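Local coordinates for protein pullulanase (Klebsiella oxytoca, PDB 2YOC) that hydrolyses the alpha-1,6-glucosidic links of pullulan and related branched alpha-glucans, and is exported through a type 2 secretion system, at residues D763-L774 against K788-D799. Numbering follows the deposited sequence.
Sequences DQVRHLADLTRL and KDGAAKKGSEID. With SO4 (sulfate ion), chain R.
Lys788 lies across the first turns of helix 762-776, and its backbone and its amine are held by different aspartates. Its backbone N donates to Asp770 OD2 over 2.7 Å, using the carboxylate's syn lone pair, although the N-H...O angle is only 136°. The second oxygen, Asp770 OD1, accepts from Arg773 NH2 at 2.7 Å, lying in the guanidinium plane, so both oxygens of this buried carboxylate are engaged; Arg773 NH2 also reaches Gln971.

The other charges form a network. With CG between backbone N and carbonyl carbon (chi1 56°) and a bend at chi4, Lys788 brings NZ 2.8 Å from Asp789 OD2, above that carboxylate's plane, and into a weaker salt bridge with Asp763 OD2 at 3.2 Å. Arg766 joins through NH2, 3.5 Å from Asp763 OD1 at the guanidinium edge.

Apolar packing follows farther along the helix. Leu771 CD2 meets Ile798 CG2 at 3.8 Å, the two side chains running past each other in opposite directions, while Leu774 CD1 and CD2 both rest against Gly795 CA. Met785, on the strand paired with 792-794, adds to this layer.

A sulfate, probably from crystallisation, takes a weak bond from Asp799 N. Lys788 and Arg766 probably offset the repulsion between the nearly parallel Asp763 and Asp789 carboxylates (planes 5° apart), binding the start of the hairpin's turn to the helix beside the barrel.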
# COMPACT_ATOMS: atom_id res chain seq x y z
N ASP B 763 -12.12 6.99 7.49
CA ASP B 763 -10.73 6.55 7.32
C ASP B 763 -9.80 7.66 7.72
O ASP B 763 -8.73 7.41 8.27
CB ASP B 763 -10.44 6.13 5.88
CG ASP B 763 -9.15 5.35 5.71
OD1 ASP B 763 -9.03 4.26 6.32
OD2 ASP B 763 -8.29 5.80 4.92
N GLN B 764 -10.21 8.91 7.43
CA GLN B 764 -9.43 10.08 7.80
C GLN B 764 -9.37 10.11 9.31
O GLN B 764 -8.27 10.26 9.83
CB GLN B 764 -10.07 11.37 7.26
CG GLN B 764 -9.87 11.64 5.78
CD GLN B 764 -10.36 13.03 5.44
OE1 GLN B 764 -11.55 13.34 5.55
NE2 GLN B 764 -9.43 13.91 5.08
N VAL B 765 -10.52 9.89 10.01
CA VAL B 765 -10.50 9.88 11.47
C VAL B 765 -9.69 8.70 12.07
O VAL B 765 -8.89 8.91 13.00
CB VAL B 765 -11.84 10.23 12.18
CG1 VAL B 765 -12.94 9.23 11.88
CG2 VAL B 765 -11.64 10.37 13.69
N ARG B 766 -9.83 7.51 11.49
CA ARG B 766 -9.10 6.30 11.89
C ARG B 766 -7.56 6.49 11.78
O ARG B 766 -6.82 5.95 12.60
CB ARG B 766 -9.52 5.09 11.05
CG ARG B 766 -10.72 4.34 11.56
CD ARG B 766 -10.95 3.03 10.82
NE ARG B 766 -11.08 3.19 9.37
CZ ARG B 766 -12.22 3.12 8.71
NH1 ARG B 766 -13.35 2.84 9.36
NH2 ARG B 766 -12.26 3.29 7.39
N HIS B 767 -7.11 7.25 10.77
CA HIS B 767 -5.70 7.53 10.54
C HIS B 767 -5.12 8.42 11.62
O HIS B 767 -3.93 8.30 11.94
CB HIS B 767 -5.47 8.14 9.15
CG HIS B 767 -4.01 8.26 8.81
ND1 HIS B 767 -3.40 9.50 8.70
CD2 HIS B 767 -3.08 7.30 8.61
CE1 HIS B 767 -2.13 9.26 8.39
NE2 HIS B 767 -1.90 7.94 8.32
N LEU B 768 -5.94 9.28 12.21
CA LEU B 768 -5.49 10.13 13.32
C LEU B 768 -5.30 9.26 14.59
O LEU B 768 -4.39 9.52 15.37
CB LEU B 768 -6.49 11.27 13.57
CG LEU B 768 -6.78 12.21 12.38
CD1 LEU B 768 -8.14 12.85 12.51
CD2 LEU B 768 -5.71 13.28 12.24
N ALA B 769 -6.13 8.22 14.75
CA ALA B 769 -6.05 7.25 15.85
C ALA B 769 -4.72 6.50 15.71
O ALA B 769 -3.98 6.37 16.69
CB ALA B 769 -7.21 6.27 15.79
N ASP B 770 -4.42 6.07 14.48
CA ASP B 770 -3.18 5.38 14.13
C ASP B 770 -1.97 6.23 14.52
O ASP B 770 -1.05 5.71 15.18
CB ASP B 770 -3.15 5.05 12.63
CG ASP B 770 -3.92 3.83 12.17
OD1 ASP B 770 -4.56 3.16 13.02
OD2 ASP B 770 -3.86 3.52 10.96
N LEU B 771 -1.98 7.54 14.16
CA LEU B 771 -0.87 8.45 14.49
C LEU B 771 -0.78 8.70 15.98
O LEU B 771 0.33 8.65 16.52
CB LEU B 771 -0.93 9.77 13.69
CG LEU B 771 -0.56 9.73 12.18
CD1 LEU B 771 -0.97 11.02 11.49
CD2 LEU B 771 0.92 9.51 11.95
N THR B 772 -1.92 8.87 16.67
CA THR B 772 -1.95 9.06 18.12
C THR B 772 -1.33 7.85 18.86
O THR B 772 -0.41 8.02 19.65
CB THR B 772 -3.37 9.42 18.58
OG1 THR B 772 -3.76 10.60 17.87
CG2 THR B 772 -3.49 9.65 20.10
N ARG B 773 -1.81 6.63 18.56
CA ARG B 773 -1.32 5.39 19.15
C ARG B 773 0.19 5.30 19.00
O ARG B 773 0.91 5.21 20.00
CB ARG B 773 -2.01 4.16 18.52
CG ARG B 773 -3.47 3.98 19.00
CD ARG B 773 -4.09 2.67 18.56
NE ARG B 773 -4.42 2.68 17.14
CZ ARG B 773 -5.65 2.80 16.67
NH1 ARG B 773 -6.68 2.89 17.50
NH2 ARG B 773 -5.87 2.81 15.36
N LEU B 774 0.69 5.44 17.76
CA LEU B 774 2.11 5.41 17.47
C LEU B 774 2.89 6.39 18.38
O LEU B 774 3.91 6.01 18.97
CB LEU B 774 2.32 5.71 15.99
CG LEU B 774 3.73 5.55 15.44
CD1 LEU B 774 4.34 4.20 15.80
CD2 LEU B 774 3.74 5.74 13.96
N LYS B 788 -5.42 1.41 10.38
CA LYS B 788 -6.81 1.82 10.12
C LYS B 788 -7.55 0.85 9.20
O LYS B 788 -8.77 0.90 9.14
CB LYS B 788 -6.85 3.23 9.53
CG LYS B 788 -6.01 3.42 8.27
CD LYS B 788 -6.17 4.79 7.63
CE LYS B 788 -5.42 4.86 6.32
NZ LYS B 788 -5.81 3.78 5.37
N ASP B 789 -6.79 0.00 8.46
CA ASP B 789 -7.29 -0.99 7.51
C ASP B 789 -7.10 -2.44 7.96
O ASP B 789 -7.54 -3.36 7.27
CB ASP B 789 -6.63 -0.79 6.15
CG ASP B 789 -6.87 0.58 5.55
OD1 ASP B 789 -7.97 1.15 5.78
OD2 ASP B 789 -5.96 1.07 4.86
N GLY B 790 -6.47 -2.65 9.11
CA GLY B 790 -6.23 -4.00 9.61
C GLY B 790 -4.89 -4.59 9.22
O GLY B 790 -4.58 -5.72 9.62
N ALA B 791 -4.05 -3.84 8.49
CA ALA B 791 -2.71 -4.28 8.12
C ALA B 791 -1.71 -4.08 9.26
O ALA B 791 -1.80 -3.10 10.02
CB ALA B 791 -2.22 -3.54 6.89
N ALA B 792 -0.74 -5.00 9.37
CA ALA B 792 0.33 -4.89 10.37
C ALA B 792 1.37 -4.00 9.75
O ALA B 792 1.84 -4.27 8.65
CB ALA B 792 0.92 -6.25 10.70
N LYS B 793 1.65 -2.88 10.39
CA LYS B 793 2.58 -1.90 9.85
C LYS B 793 3.56 -1.40 10.88
O LYS B 793 3.18 -1.16 12.04
CB LYS B 793 1.81 -0.69 9.22
CG LYS B 793 0.92 -1.06 8.04
CD LYS B 793 1.08 -0.11 6.87
CE LYS B 793 0.71 -0.75 5.54
NZ LYS B 793 1.78 -1.64 5.01
N LYS B 794 4.84 -1.21 10.46
CA LYS B 794 5.90 -0.62 11.27
C LYS B 794 5.53 0.84 11.43
O LYS B 794 4.83 1.39 10.58
CB LYS B 794 7.26 -0.67 10.54
CG LYS B 794 8.04 -1.95 10.67
CD LYS B 794 9.34 -1.79 9.90
CE LYS B 794 10.01 -3.09 9.55
NZ LYS B 794 11.06 -2.91 8.52
N GLY B 795 6.03 1.48 12.47
CA GLY B 795 5.77 2.89 12.69
C GLY B 795 6.18 3.78 11.53
O GLY B 795 5.45 4.72 11.19
N SER B 796 7.33 3.47 10.92
CA SER B 796 7.89 4.18 9.78
C SER B 796 7.01 4.02 8.54
O SER B 796 7.06 4.87 7.65
CB SER B 796 9.31 3.72 9.49
OG SER B 796 9.46 2.30 9.44
N GLU B 797 6.21 2.94 8.48
CA GLU B 797 5.31 2.62 7.37
C GLU B 797 4.00 3.40 7.48
O GLU B 797 3.24 3.37 6.52
CB GLU B 797 5.02 1.10 7.31
CG GLU B 797 6.00 0.28 6.51
CD GLU B 797 6.07 -1.19 6.89
OE1 GLU B 797 5.08 -1.73 7.43
OE2 GLU B 797 7.13 -1.81 6.63
N ILE B 798 3.68 4.03 8.65
CA ILE B 798 2.44 4.82 8.84
C ILE B 798 2.75 6.19 8.35
O ILE B 798 3.67 6.80 8.86
CB ILE B 798 1.97 4.87 10.32
CG1 ILE B 798 1.57 3.50 10.84
CG2 ILE B 798 0.87 5.93 10.57
CD1 ILE B 798 0.32 2.85 10.22
N ASP B 799 2.03 6.67 7.36
CA ASP B 799 2.28 8.00 6.77
C ASP B 799 1.92 9.18 7.68
O ASP B 799 0.99 9.09 8.49
CB ASP B 799 1.54 8.09 5.42
CG ASP B 799 1.51 9.46 4.80
OD1 ASP B 799 0.61 10.26 5.16
OD2 ASP B 799 2.39 9.74 3.96
S SO4 R . -1.03 3.95 6.35
O1 SO4 R . -0.87 5.43 6.25
O2 SO4 R . 0.26 3.31 6.46
O3 SO4 R . -1.66 3.44 5.14
O4 SO4 R . -1.88 3.61 7.54